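Long-range contacts in SH2 domain-containing protein 3C (Homo sapiens, PDB 3T6G), which acts as an adapter in integrin-mediated adhesion and cell migration, its C-terminal Cdc25-homology domain being locked in a closed, exchange-incompetent form that binds BCAR1: residues L53-T58 with Q265-R270; S202-P207 with G254-N259; V112-S117 with A158-L163; L99-H104 with R298-F303. The protein carries 2 engineered substitutions. All coordinates share one frame; numbering follows the deposited sequence.

Overall arrangement
All four contacts lie within the all-helical C-terminal Ras-GEF (Cdc25-homology) domain. Contacts 3 and 4 share helix 93-115, their centres about 17 Å apart, and touch through Val-112 and Phe-303. Contact 1 uses helix 50-64, which meets contact 2 through Thr-58 and Thr-205 and contact 4 through Val-57 and Arg-102. Contacts 2 and 3 are farthest apart, about 32 Å between centres, on opposite sides of the chain's centre. Along the sequence, contact 3 closes before contact 2 opens, while the segments of contacts 1 and 4 alternate. Contacts 1 and 4 tie early helices to late parts of the chain, and contacts 2 and 3 close shorter loops within them, consistent with the closed domain needed for BCAR1 binding.

Contact 1 of 4, residues L53-T58 with Q265-R270; sequences LARHVT and QGFQAR
Arg-55 and His-56, neighbours on helix 50-64 of the all-helical Ras-GEF domain, receive the loop that joins helix 253-263 to helix 271-276. Arg-55 comes first: its CB lies 3.8 Å from CE2 of Phe-267, and its aliphatic CD also brushes that ring, so the long side chain gives the phenylalanine greasy cover while its charged end runs on. His-56 follows and carries most of the contact. Phe-267, with CG anti to its backbone N (chi1 -178°), sends its ring back to the helix and turns an edge onto the imidazole face, a T-shaped pair with centroids 4.6 Å apart and planes at 85°; the closest carbon approach in the model is doubtfully short. Histidine suits the site because both its nitrogens are used: ND1 bonds to Thr-52 O one turn earlier, whereas NE2 accepts from the loop, probably as the neutral ring. That bond, from Arg-270 N to His-56 NE2, measures 2.9 Å, is nearly straight at 167°, and lies in the imidazole plane.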
loop_
_atom_site.group_PDB
_atom_site.type_symbol
_atom_site.label_atom_id
_atom_site.label_comp_id
_atom_site.label_asym_id
_atom_site.label_seq_id
_atom_site.Cartn_x
_atom_site.Cartn_y
_atom_site.Cartn_z
ATOM N N LEU A 53 2.429 -8.715 -20.182
ATOM C CA LEU A 53 2.278 -9.164 -18.816
ATOM C C LEU A 53 1.945 -7.938 -17.969
ATOM O O LEU A 53 1.059 -7.977 -17.124
ATOM C CB LEU A 53 3.576 -9.788 -18.310
ATOM C CG LEU A 53 3.715 -11.271 -18.614
ATOM C CD1 LEU A 53 4.558 -11.904 -17.542
ATOM C CD2 LEU A 53 2.332 -11.960 -18.720
ATOM N N ALA A 54 2.657 -6.846 -18.236
ATOM C CA ALA A 54 2.554 -5.630 -17.443
ATOM C C ALA A 54 1.198 -4.993 -17.634
ATOM O O ALA A 54 0.564 -4.579 -16.669
ATOM C CB ALA A 54 3.653 -4.645 -17.822
ATOM N N ARG A 55 0.758 -4.908 -18.883
ATOM C CA ARG A 55 -0.531 -4.317 -19.169
ATOM C C ARG A 55 -1.613 -5.096 -18.445
ATOM O O ARG A 55 -2.538 -4.518 -17.875
ATOM C CB ARG A 55 -0.802 -4.298 -20.661
ATOM C CG ARG A 55 -0.275 -3.070 -21.364
ATOM C CD ARG A 55 -0.827 -2.997 -22.792
ATOM N NE ARG A 55 0.093 -2.324 -23.704
ATOM C CZ ARG A 55 0.902 -2.948 -24.553
ATOM N NH1 ARG A 55 0.898 -4.274 -24.626
ATOM N NH2 ARG A 55 1.708 -2.246 -25.340
ATOM N N HIS A 56 -1.493 -6.415 -18.444
ATOM C CA HIS A 56 -2.513 -7.222 -17.801
ATOM C C HIS A 56 -2.650 -7.004 -16.289
ATOM O O HIS A 56 -3.771 -6.867 -15.807
ATOM C CB HIS A 56 -2.330 -8.689 -18.143
ATOM C CG HIS A 56 -2.849 -9.037 -19.504
ATOM N ND1 HIS A 56 -2.346 -8.467 -20.655
ATOM C CD2 HIS A 56 -3.868 -9.839 -19.893
ATOM C CE1 HIS A 56 -3.015 -8.921 -21.693
ATOM N NE2 HIS A 56 -3.941 -9.763 -21.262
ATOM N N VAL A 57 -1.526 -6.970 -15.550
ATOM C CA VAL A 57 -1.586 -6.830 -14.096
ATOM C C VAL A 57 -2.044 -5.461 -13.699
ATOM O O VAL A 57 -2.667 -5.314 -12.665
ATOM C CB VAL A 57 -0.230 -6.919 -13.384
ATOM C CG1 VAL A 57 -0.262 -7.995 -12.313
ATOM C CG2 VAL A 57 0.879 -7.061 -14.360
ATOM N N THR A 58 -1.619 -4.461 -14.466
ATOM C CA THR A 58 -1.963 -3.095 -14.193
ATOM C C THR A 58 -3.473 -2.969 -14.233
ATOM O O THR A 58 -4.055 -2.299 -13.381
ATOM C CB THR A 58 -1.375 -2.165 -15.228
ATOM O OG1 THR A 58 0.042 -2.145 -15.080
ATOM C CG2 THR A 58 -1.907 -0.757 -15.017
ATOM N N GLN A 265 -6.535 2.237 -23.479
ATOM C CA GLN A 265 -7.532 2.327 -24.534
ATOM C C GLN A 265 -7.046 1.538 -25.748
ATOM O O GLN A 265 -5.990 1.821 -26.320
ATOM C CB GLN A 265 -7.905 3.779 -24.870
ATOM C CG GLN A 265 -6.789 4.685 -25.369
ATOM C CD GLN A 265 -7.168 6.167 -25.313
ATOM O OE1 GLN A 265 -7.997 6.577 -24.499
ATOM N NE2 GLN A 265 -6.559 6.973 -26.178
ATOM N N GLY A 266 -7.812 0.522 -26.119
ATOM C CA GLY A 266 -7.397 -0.381 -27.171
ATOM C C GLY A 266 -6.789 -1.643 -26.588
ATOM O O GLY A 266 -6.334 -2.512 -27.320
ATOM N N PHE A 267 -6.766 -1.749 -25.264
ATOM C CA PHE A 267 -6.213 -2.946 -24.648
ATOM C C PHE A 267 -7.018 -4.189 -25.036
ATOM O O PHE A 267 -8.238 -4.234 -24.878
ATOM C CB PHE A 267 -6.090 -2.803 -23.117
ATOM C CG PHE A 267 -5.483 -4.006 -22.445
ATOM C CD1 PHE A 267 -6.017 -4.509 -21.272
ATOM C CD2 PHE A 267 -4.404 -4.662 -23.016
ATOM C CE1 PHE A 267 -5.473 -5.623 -20.663
ATOM C CE2 PHE A 267 -3.866 -5.788 -22.427
ATOM C CZ PHE A 267 -4.402 -6.267 -21.243
ATOM N N GLN A 268 -6.324 -5.196 -25.550
ATOM C CA GLN A 268 -6.970 -6.451 -25.926
ATOM C C GLN A 268 -6.585 -7.557 -24.954
ATOM O O GLN A 268 -5.568 -8.242 -25.137
ATOM C CB GLN A 268 -6.619 -6.832 -27.370
ATOM C CG GLN A 268 -7.241 -5.909 -28.429
ATOM C CD GLN A 268 -6.914 -6.320 -29.873
ATOM O OE1 GLN A 268 -6.386 -7.411 -30.132
ATOM N NE2 GLN A 268 -7.233 -5.436 -30.818
ATOM N N ALA A 269 -7.392 -7.729 -23.913
ATOM C CA ALA A 269 -6.980 -8.583 -22.804
ATOM C C ALA A 269 -7.192 -10.045 -23.118
ATOM O O ALA A 269 -8.196 -10.411 -23.717
ATOM C CB ALA A 269 -7.710 -8.206 -21.509
ATOM N N ARG A 270 -6.247 -10.882 -22.705
ATOM C CA ARG A 270 -6.453 -12.318 -22.767
ATOM C C ARG A 270 -6.980 -12.789 -21.423
ATOM O O ARG A 270 -6.237 -12.853 -20.450
ATOM C CB ARG A 270 -5.155 -13.047 -23.082
ATOM C CG ARG A 270 -4.280 -12.356 -24.100
ATOM C CD ARG A 270 -2.933 -13.043 -24.146
ATOM N NE ARG A 270 -2.272 -12.890 -25.437
ATOM C CZ ARG A 270 -1.737 -13.905 -26.102
ATOM N NH1 ARG A 270 -1.792 -15.128 -25.589
ATOM N NH2 ARG A 270 -1.148 -13.701 -27.275
#

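Contact 2 of 4, residues S202-P207 with G254-N259; sequences SNTTFP and GLYHTN
The loop leading into helix 210-215 lies against helix 253-263, with Pro-207 over one face of the Tyr-256 ring, Thr-204 beside its CE1 rim and Asn-259 gripping the loop backbone one turn further on. The CD of Pro-207 sits 4.2 Å from the ring centroid and only 4° off the normal, a CH-pi contact placed over the ring centre. The compact, rigid pyrrolidine, with its C-H groups, suits this role, and its CB also reaches the tyrosine end, 4.0 Å from Tyr-256 OH. Thr-204 runs alongside the ring, pointing the same way, and its methyl CG2 meets Tyr-256 CE1 at 3.6 Å. Its hydroxyl turns to Pro-200 O, so the threonine serves two surroundings at once. In this all-helical Ras-GEF domain a side-chain amide ties the loop backbone to the helix, while Phe-206 pairs by its backbone with Gly-143 and Met-145. Asn-259, its CG beside the backbone N (chi1 -72°), directs ND2 to Thr-204 O; the modelled 2.5 Å is very short and its exact length doubtful. The same ND2 makes a weak bond to Leu-201 O. Tyr-256 is probably phosphorylated in the cell, but is unmodified here, and Met-84 of helix 83-86 also packs on it.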
loop_
_atom_site.group_PDB
_atom_site.type_symbol
_atom_site.label_atom_id
_atom_site.label_comp_id
_atom_site.label_asym_id
_atom_site.label_seq_id
_atom_site.Cartn_x
_atom_site.Cartn_y
_atom_site.Cartn_z
ATOM N N SER A 202 2.500 12.640 -14.298
ATOM C CA SER A 202 1.872 12.591 -15.618
ATOM C C SER A 202 1.902 11.216 -16.303
ATOM O O SER A 202 1.128 10.968 -17.228
ATOM C CB SER A 202 2.487 13.637 -16.543
ATOM O OG SER A 202 3.726 13.187 -17.050
ATOM N N ASN A 203 2.792 10.330 -15.867
ATOM C CA ASN A 203 2.801 8.965 -16.391
ATOM C C ASN A 203 2.259 7.979 -15.388
ATOM O O ASN A 203 2.192 6.782 -15.663
ATOM C CB ASN A 203 4.207 8.527 -16.836
ATOM C CG ASN A 203 4.205 7.173 -17.568
ATOM O OD1 ASN A 203 3.782 7.080 -18.720
ATOM N ND2 ASN A 203 4.686 6.127 -16.895
ATOM N N THR A 204 1.843 8.479 -14.230
ATOM C CA THR A 204 1.434 7.597 -13.144
ATOM C C THR A 204 -0.005 7.122 -13.251
ATOM O O THR A 204 -0.907 7.849 -13.683
ATOM C CB THR A 204 1.646 8.256 -11.777
ATOM O OG1 THR A 204 2.984 8.763 -11.707
ATOM C CG2 THR A 204 1.441 7.253 -10.671
ATOM N N THR A 205 -0.207 5.914 -12.755
ATOM C CA THR A 205 -1.363 5.119 -13.052
ATOM C C THR A 205 -1.713 4.421 -11.770
ATOM O O THR A 205 -2.859 4.064 -11.523
ATOM C CB THR A 205 -0.936 4.075 -14.125
ATOM O OG1 THR A 205 -1.684 4.253 -15.343
ATOM C CG2 THR A 205 -1.052 2.662 -13.602
ATOM N N PHE A 206 -0.702 4.223 -10.939
ATOM C CA PHE A 206 -0.894 3.631 -9.632
ATOM C C PHE A 206 0.302 3.988 -8.759
ATOM O O PHE A 206 1.342 3.350 -8.842
ATOM C CB PHE A 206 -1.022 2.131 -9.766
ATOM C CG PHE A 206 -1.544 1.464 -8.544
ATOM C CD1 PHE A 206 -2.233 0.276 -8.640
ATOM C CD2 PHE A 206 -1.371 2.038 -7.305
ATOM C CE1 PHE A 206 -2.729 -0.340 -7.527
ATOM C CE2 PHE A 206 -1.855 1.419 -6.179
ATOM C CZ PHE A 206 -2.525 0.227 -6.288
ATOM N N PRO A 207 0.141 5.001 -7.897
ATOM C CA PRO A 207 1.233 5.636 -7.159
ATOM C C PRO A 207 1.771 4.695 -6.101
ATOM O O PRO A 207 1.181 3.629 -5.842
ATOM C CB PRO A 207 0.532 6.790 -6.465
ATOM C CG PRO A 207 -0.811 6.189 -6.123
ATOM C CD PRO A 207 -1.173 5.356 -7.330
ATOM N N GLY A 254 -8.390 11.189 -9.602
ATOM C CA GLY A 254 -8.944 11.389 -10.923
ATOM C C GLY A 254 -7.896 11.434 -12.010
ATOM O O GLY A 254 -8.194 11.183 -13.181
ATOM N N LEU A 255 -6.662 11.745 -11.626
ATOM C CA LEU A 255 -5.568 11.771 -12.583
ATOM C C LEU A 255 -5.097 10.349 -12.871
ATOM O O LEU A 255 -4.843 9.988 -14.017
ATOM C CB LEU A 255 -4.403 12.631 -12.088
ATOM C CG LEU A 255 -3.201 12.615 -13.047
ATOM C CD1 LEU A 255 -3.512 13.460 -14.267
ATOM C CD2 LEU A 255 -1.916 13.098 -12.386
ATOM N N TYR A 256 -4.988 9.538 -11.830
ATOM C CA TYR A 256 -4.553 8.170 -12.023
ATOM C C TYR A 256 -5.578 7.384 -12.853
ATOM O O TYR A 256 -5.202 6.573 -13.710
ATOM C CB TYR A 256 -4.276 7.486 -10.680
ATOM C CG TYR A 256 -3.347 8.285 -9.800
ATOM C CD1 TYR A 256 -2.085 8.634 -10.249
ATOM C CD2 TYR A 256 -3.734 8.702 -8.520
ATOM C CE1 TYR A 256 -1.226 9.359 -9.471
ATOM C CE2 TYR A 256 -2.866 9.437 -7.723
ATOM C CZ TYR A 256 -1.614 9.759 -8.206
ATOM O OH TYR A 256 -0.734 10.491 -7.449
ATOM N N HIS A 257 -6.862 7.629 -12.600
ATOM C CA HIS A 257 -7.924 6.958 -13.337
ATOM C C HIS A 257 -7.805 7.297 -14.822
ATOM O O HIS A 257 -7.735 6.398 -15.674
ATOM C CB HIS A 257 -9.289 7.379 -12.809
ATOM C CG HIS A 257 -10.409 7.152 -13.778
ATOM N ND1 HIS A 257 -10.969 5.909 -13.999
ATOM C CD2 HIS A 257 -11.078 8.018 -14.576
ATOM C CE1 HIS A 257 -11.938 6.020 -14.897
ATOM N NE2 HIS A 257 -12.019 7.285 -15.267
ATOM N N THR A 258 -7.768 8.599 -15.114
ATOM C CA THR A 258 -7.536 9.097 -16.463
ATOM C C THR A 258 -6.351 8.414 -17.139
ATOM O O THR A 258 -6.522 7.723 -18.135
ATOM C CB THR A 258 -7.242 10.594 -16.474
ATOM O OG1 THR A 258 -8.439 11.323 -16.189
ATOM C CG2 THR A 258 -6.717 10.998 -17.846
ATOM N N ASN A 259 -5.153 8.625 -16.599
ATOM C CA ASN A 259 -3.953 8.001 -17.134
ATOM C C ASN A 259 -4.176 6.543 -17.440
ATOM O O ASN A 259 -3.892 6.080 -18.538
ATOM C CB ASN A 259 -2.797 8.124 -16.158
ATOM C CG ASN A 259 -2.281 9.526 -16.072
ATOM O OD1 ASN A 259 -2.525 10.343 -16.968
ATOM N ND2 ASN A 259 -1.552 9.823 -15.002
#

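Contact 3 of 4, residues V112-S117 with A158-L163; sequences VDILGS and AQISRL. Engineered in segment 112-117: Ser-117 (natural residue Cys).
A buried contact of aliphatic side chains joins Leu-115, late in helix 93-115, to Ile-160 and Leu-163 in and just beyond the short helix 158-161. Ile-160 reaches furthest: its terminal methyl CD1 pushes in among the branched end of Leu-115, 3.4 Å from CG and 3.5 Å from CD2, a tight fit. The isoleucine holds CG1 beside its backbone N (chi1 -67°), which sends the longer branch across to the leucine rather than the shorter CG2. On the neighbouring helical position, Ile-114 touches the same methyl more loosely, its CG2 lying 4.2 Å from Ile-160 CD1. Leu-163, three residues beyond Ile-160, closes the group, with its CD1 3.7 Å from CD2 of Leu-115, so that this one methyl is shared by both partners. Branched aliphatic residues suit the place, since no hydrogen bond crosses the gap and the surroundings are buried. Gln-159 adds only its backbone O beside Leu-115; its amide turns elsewhere, with NE2 bonded to Asp-304 of helix 296-314. Thr-131 of helix 121-140 packs on Ile-114, while Ser-311 of helix 296-314 lies against Leu-163. This is side-chain packing between helices of the kind that makes up the core of an all-helical Ras-GEF domain.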
loop_
_atom_site.group_PDB
_atom_site.type_symbol
_atom_site.label_atom_id
_atom_site.label_comp_id
_atom_site.label_asym_id
_atom_site.label_seq_id
_atom_site.Cartn_x
_atom_site.Cartn_y
_atom_site.Cartn_z
ATOM N N VAL A 112 7.276 -18.391 -7.068
ATOM C CA VAL A 112 7.002 -19.804 -7.282
ATOM C C VAL A 112 7.216 -20.224 -8.755
ATOM O O VAL A 112 7.568 -21.374 -9.061
ATOM C CB VAL A 112 5.562 -20.136 -6.855
ATOM C CG1 VAL A 112 5.175 -21.556 -7.273
ATOM C CG2 VAL A 112 5.401 -19.935 -5.348
ATOM N N ASP A 113 6.988 -19.290 -9.667
ATOM C CA ASP A 113 7.107 -19.596 -11.076
ATOM C C ASP A 113 8.586 -19.779 -11.303
ATOM O O ASP A 113 9.022 -20.729 -11.952
ATOM C CB ASP A 113 6.582 -18.430 -11.910
ATOM C CG ASP A 113 6.576 -18.731 -13.391
ATOM O OD1 ASP A 113 6.276 -19.889 -13.744
ATOM O OD2 ASP A 113 6.857 -17.807 -14.195
ATOM N N ILE A 114 9.356 -18.869 -10.717
ATOM C CA ILE A 114 10.805 -18.912 -10.807
ATOM C C ILE A 114 11.403 -20.193 -10.224
ATOM O O ILE A 114 12.198 -20.864 -10.881
ATOM C CB ILE A 114 11.438 -17.681 -10.175
ATOM C CG1 ILE A 114 11.013 -16.450 -10.971
ATOM C CG2 ILE A 114 12.956 -17.835 -10.162
ATOM C CD1 ILE A 114 11.662 -15.160 -10.584
ATOM N N LEU A 115 11.009 -20.555 -9.010
ATOM C CA LEU A 115 11.541 -21.769 -8.406
ATOM C C LEU A 115 10.927 -22.999 -9.052
ATOM O O LEU A 115 11.354 -24.122 -8.789
ATOM C CB LEU A 115 11.298 -21.770 -6.910
ATOM C CG LEU A 115 11.879 -20.523 -6.232
ATOM C CD1 LEU A 115 11.181 -20.196 -4.881
ATOM C CD2 LEU A 115 13.381 -20.685 -6.059
ATOM N N GLY A 116 9.916 -22.784 -9.892
ATOM C CA GLY A 116 9.309 -23.872 -10.632
ATOM C C GLY A 116 10.051 -24.131 -11.931
ATOM O O GLY A 116 9.829 -25.142 -12.610
ATOM N N SER A 117 10.937 -23.203 -12.278
ATOM C CA SER A 117 11.760 -23.329 -13.472
ATOM C C SER A 117 12.974 -24.233 -13.189
ATOM O O SER A 117 14.099 -23.762 -12.975
ATOM C CB SER A 117 12.206 -21.949 -13.952
ATOM O OG SER A 117 13.203 -22.063 -14.958
ATOM N N ALA A 158 14.461 -13.753 0.145
ATOM C CA ALA A 158 15.715 -14.444 0.416
ATOM C C ALA A 158 15.793 -15.681 -0.466
ATOM O O ALA A 158 16.858 -16.030 -0.979
ATOM C CB ALA A 158 15.835 -14.823 1.897
ATOM N N GLN A 159 14.652 -16.329 -0.666
ATOM C CA GLN A 159 14.628 -17.609 -1.361
ATOM C C GLN A 159 15.011 -17.485 -2.841
ATOM O O GLN A 159 15.412 -18.470 -3.473
ATOM C CB GLN A 159 13.259 -18.272 -1.212
ATOM C CG GLN A 159 12.960 -18.783 0.176
ATOM C CD GLN A 159 12.219 -17.763 1.031
ATOM O OE1 GLN A 159 12.385 -16.547 0.876
ATOM N NE2 GLN A 159 11.392 -18.260 1.944
ATOM N N ILE A 160 14.878 -16.277 -3.389
ATOM C CA ILE A 160 15.220 -16.043 -4.786
ATOM C C ILE A 160 16.621 -15.460 -4.903
ATOM O O ILE A 160 17.364 -15.784 -5.827
ATOM C CB ILE A 160 14.198 -15.108 -5.499
ATOM C CG1 ILE A 160 12.827 -15.793 -5.637
ATOM C CG2 ILE A 160 14.704 -14.695 -6.868
ATOM C CD1 ILE A 160 12.939 -17.259 -5.988
ATOM N N SER A 161 16.993 -14.614 -3.954
ATOM C CA SER A 161 18.238 -13.875 -4.076
ATOM C C SER A 161 19.451 -14.735 -3.740
ATOM O O SER A 161 20.568 -14.347 -4.025
ATOM C CB SER A 161 18.205 -12.592 -3.244
ATOM O OG SER A 161 18.055 -12.887 -1.876
ATOM N N ARG A 162 19.214 -15.915 -3.171
ATOM C CA ARG A 162 20.278 -16.878 -2.874
ATOM C C ARG A 162 20.516 -17.889 -4.002
ATOM O O ARG A 162 21.313 -18.815 -3.837
ATOM C CB ARG A 162 19.927 -17.682 -1.630
ATOM C CG ARG A 162 18.523 -18.280 -1.726
ATOM C CD ARG A 162 18.385 -19.522 -0.885
ATOM N NE ARG A 162 19.249 -20.596 -1.355
ATOM C CZ ARG A 162 19.856 -21.440 -0.535
ATOM N NH1 ARG A 162 19.685 -21.304 0.772
ATOM N NH2 ARG A 162 20.631 -22.403 -1.005
ATOM N N LEU A 163 19.827 -17.747 -5.130
ATOM C CA LEU A 163 20.064 -18.673 -6.234
ATOM C C LEU A 163 21.313 -18.214 -6.989
ATOM O O LEU A 163 21.232 -17.576 -8.051
ATOM C CB LEU A 163 18.850 -18.742 -7.135
ATOM C CG LEU A 163 17.553 -19.161 -6.441
ATOM C CD1 LEU A 163 16.382 -18.946 -7.389
ATOM C CD2 LEU A 163 17.586 -20.605 -5.951
#

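Contact 4 of 4, residues L99-H104 with R298-F303; sequences LLERFH and RRYEKF
Tyr-300, Glu-101 and His-104 bury most of the surface and between them span the wide gap separating helix 93-115 from helix 296-314. The tyrosine is long enough to cross it, and its ring slides past His-104 running the other way. The small, flat imidazole fits edge-on against one face of the phenol in a T-shaped pair, centroids 4.7 Å apart and planes at 72°, with His-104 CD2 3.3 Å from Tyr-300 CE2 and displaced toward the rim. Tyr-300 OH is bonded to Thr-105 OG1. Glu-101 bends at its second torsion, which swings the carboxylate toward Arg-299. Arginine suits the place, gripping it end-on with one nitrogen per oxygen: NH1 meets OE1 of Glu-101 at 2.5 Å from above the carboxylate plane, and NH2 meets OE2 of Glu-101 at 2.6 Å on its syn side. Gln-296 and Thr-105 also bond to the carboxylate oxygens, probably stabilising its negative charge. The two helix segments run nearly parallel (12°) with axes 12.5 Å apart. Helix 279-287 closes over the salt bridge, Met-283 touching both charged partners and Trp-287 lying in cation-pi contact with Arg-299, while helix 145-155 packs on helix 93-115.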
loop_
_atom_site.group_PDB
_atom_site.type_symbol
_atom_site.label_atom_id
_atom_site.label_comp_id
_atom_site.label_asym_id
_atom_site.label_seq_id
_atom_site.Cartn_x
_atom_site.Cartn_y
_atom_site.Cartn_z
ATOM N N LEU A 99 -5.364 -4.813 -0.576
ATOM C CA LEU A 99 -4.185 -4.476 -1.344
ATOM C C LEU A 99 -2.937 -5.118 -0.741
ATOM O O LEU A 99 -1.987 -5.374 -1.455
ATOM C CB LEU A 99 -3.987 -2.969 -1.462
ATOM C CG LEU A 99 -4.917 -2.178 -2.374
ATOM C CD1 LEU A 99 -4.587 -0.680 -2.246
ATOM C CD2 LEU A 99 -4.761 -2.632 -3.812
ATOM N N LEU A 100 -2.925 -5.366 0.566
ATOM C CA LEU A 100 -1.752 -5.993 1.172
ATOM C C LEU A 100 -1.718 -7.495 0.849
ATOM O O LEU A 100 -0.640 -8.057 0.606
ATOM C CB LEU A 100 -1.667 -5.743 2.689
ATOM C CG LEU A 100 -1.207 -4.359 3.190
ATOM C CD1 LEU A 100 -1.524 -4.170 4.677
ATOM C CD2 LEU A 100 0.260 -4.098 2.946
ATOM N N GLU A 101 -2.880 -8.149 0.844
ATOM C CA GLU A 101 -2.929 -9.554 0.444
ATOM C C GLU A 101 -2.484 -9.658 -1.000
ATOM O O GLU A 101 -1.717 -10.550 -1.363
ATOM C CB GLU A 101 -4.328 -10.150 0.573
ATOM C CG GLU A 101 -4.409 -11.615 0.116
ATOM C CD GLU A 101 -3.880 -12.601 1.156
ATOM O OE1 GLU A 101 -4.073 -12.340 2.360
ATOM O OE2 GLU A 101 -3.279 -13.635 0.784
ATOM N N ARG A 102 -2.952 -8.720 -1.813
ATOM C CA ARG A 102 -2.669 -8.779 -3.234
ATOM C C ARG A 102 -1.170 -8.712 -3.450
ATOM O O ARG A 102 -0.585 -9.580 -4.106
ATOM C CB ARG A 102 -3.362 -7.653 -4.012
ATOM C CG ARG A 102 -3.363 -7.903 -5.534
ATOM C CD ARG A 102 -4.080 -6.821 -6.339
ATOM N NE ARG A 102 -3.654 -6.824 -7.734
ATOM C CZ ARG A 102 -3.890 -7.823 -8.589
ATOM N NH1 ARG A 102 -4.557 -8.914 -8.210
ATOM N NH2 ARG A 102 -3.464 -7.734 -9.835
ATOM N N PHE A 103 -0.574 -7.658 -2.903
ATOM C CA PHE A 103 0.858 -7.407 -2.965
ATOM C C PHE A 103 1.704 -8.635 -2.570
ATOM O O PHE A 103 2.436 -9.194 -3.408
ATOM C CB PHE A 103 1.189 -6.223 -2.067
ATOM C CG PHE A 103 2.590 -5.700 -2.222
ATOM C CD1 PHE A 103 2.882 -4.724 -3.168
ATOM C CD2 PHE A 103 3.607 -6.150 -1.397
ATOM C CE1 PHE A 103 4.161 -4.221 -3.297
ATOM C CE2 PHE A 103 4.898 -5.642 -1.521
ATOM C CZ PHE A 103 5.172 -4.675 -2.469
ATOM N N HIS A 104 1.613 -9.078 -1.320
ATOM C CA HIS A 104 2.478 -10.183 -0.958
ATOM C C HIS A 104 2.166 -11.475 -1.700
ATOM O O HIS A 104 3.068 -12.236 -2.040
ATOM C CB HIS A 104 2.582 -10.436 0.548
ATOM C CG HIS A 104 3.761 -11.299 0.906
ATOM N ND1 HIS A 104 5.038 -11.037 0.447
ATOM C CD2 HIS A 104 3.850 -12.446 1.625
ATOM C CE1 HIS A 104 5.864 -11.968 0.889
ATOM N NE2 HIS A 104 5.170 -12.832 1.609
ATOM N N ARG A 298 -0.827 -17.442 8.808
ATOM C CA ARG A 298 -0.574 -18.870 8.651
ATOM C C ARG A 298 -0.271 -19.221 7.193
ATOM O O ARG A 298 0.683 -19.946 6.913
ATOM C CB ARG A 298 -1.784 -19.663 9.157
ATOM C CG ARG A 298 -1.503 -21.095 9.581
ATOM C CD ARG A 298 -2.487 -21.516 10.673
ATOM N NE ARG A 298 -2.573 -22.965 10.848
ATOM C CZ ARG A 298 -3.370 -23.559 11.733
ATOM N NH1 ARG A 298 -4.144 -22.828 12.527
ATOM N NH2 ARG A 298 -3.392 -24.883 11.828
ATOM N N ARG A 299 -1.072 -18.710 6.261
ATOM C CA ARG A 299 -0.828 -18.977 4.848
ATOM C C ARG A 299 0.586 -18.531 4.481
ATOM O O ARG A 299 1.303 -19.230 3.759
ATOM C CB ARG A 299 -1.880 -18.297 3.950
ATOM C CG ARG A 299 -3.245 -19.004 3.941
ATOM C CD ARG A 299 -4.257 -18.388 2.978
ATOM N NE ARG A 299 -4.653 -17.019 3.321
ATOM C CZ ARG A 299 -4.156 -15.935 2.728
ATOM N NH1 ARG A 299 -4.559 -14.726 3.080
ATOM N NH2 ARG A 299 -3.246 -16.057 1.771
ATOM N N TYR A 300 0.987 -17.374 5.002
ATOM C CA TYR A 300 2.271 -16.784 4.648
ATOM C C TYR A 300 3.421 -17.480 5.359
ATOM O O TYR A 300 4.463 -17.727 4.752
ATOM C CB TYR A 300 2.289 -15.275 4.916
ATOM C CG TYR A 300 1.526 -14.447 3.896
ATOM C CD1 TYR A 300 0.820 -15.049 2.852
ATOM C CD2 TYR A 300 1.521 -13.063 3.965
ATOM C CE1 TYR A 300 0.129 -14.278 1.908
ATOM C CE2 TYR A 300 0.837 -12.285 3.034
ATOM C CZ TYR A 300 0.144 -12.893 2.003
ATOM O OH TYR A 300 -0.538 -12.108 1.086
ATOM N N GLU A 301 3.230 -17.801 6.636
ATOM C CA GLU A 301 4.214 -18.565 7.394
ATOM C C GLU A 301 4.532 -19.856 6.657
ATOM O O GLU A 301 5.690 -20.187 6.440
ATOM C CB GLU A 301 3.681 -18.929 8.784
ATOM C CG GLU A 301 3.361 -17.756 9.697
ATOM C CD GLU A 301 2.524 -18.164 10.915
ATOM O OE1 GLU A 301 1.572 -18.966 10.754
ATOM O OE2 GLU A 301 2.819 -17.682 12.032
ATOM N N LYS A 302 3.496 -20.594 6.272
ATOM C CA LYS A 302 3.704 -21.918 5.698
ATOM C C LYS A 302 4.382 -21.849 4.336
ATOM O O LYS A 302 5.132 -22.747 3.961
ATOM C CB LYS A 302 2.389 -22.701 5.617
ATOM C CG LYS A 302 1.588 -22.732 6.930
ATOM C CD LYS A 302 2.385 -23.338 8.099
ATOM C CE LYS A 302 1.576 -23.402 9.412
ATOM N NZ LYS A 302 1.364 -22.070 10.064
ATOM N N PHE A 303 4.135 -20.782 3.592
ATOM C CA PHE A 303 4.731 -20.697 2.271
ATOM C C PHE A 303 6.181 -20.267 2.329
ATOM O O PHE A 303 6.970 -20.592 1.442
ATOM C CB PHE A 303 3.935 -19.784 1.339
ATOM C CG PHE A 303 3.636 -20.421 0.015
ATOM C CD1 PHE A 303 2.471 -21.163 -0.163
ATOM C CD2 PHE A 303 4.529 -20.310 -1.040
ATOM C CE1 PHE A 303 2.194 -21.774 -1.379
ATOM C CE2 PHE A 303 4.263 -20.924 -2.254
ATOM C CZ PHE A 303 3.096 -21.658 -2.423
#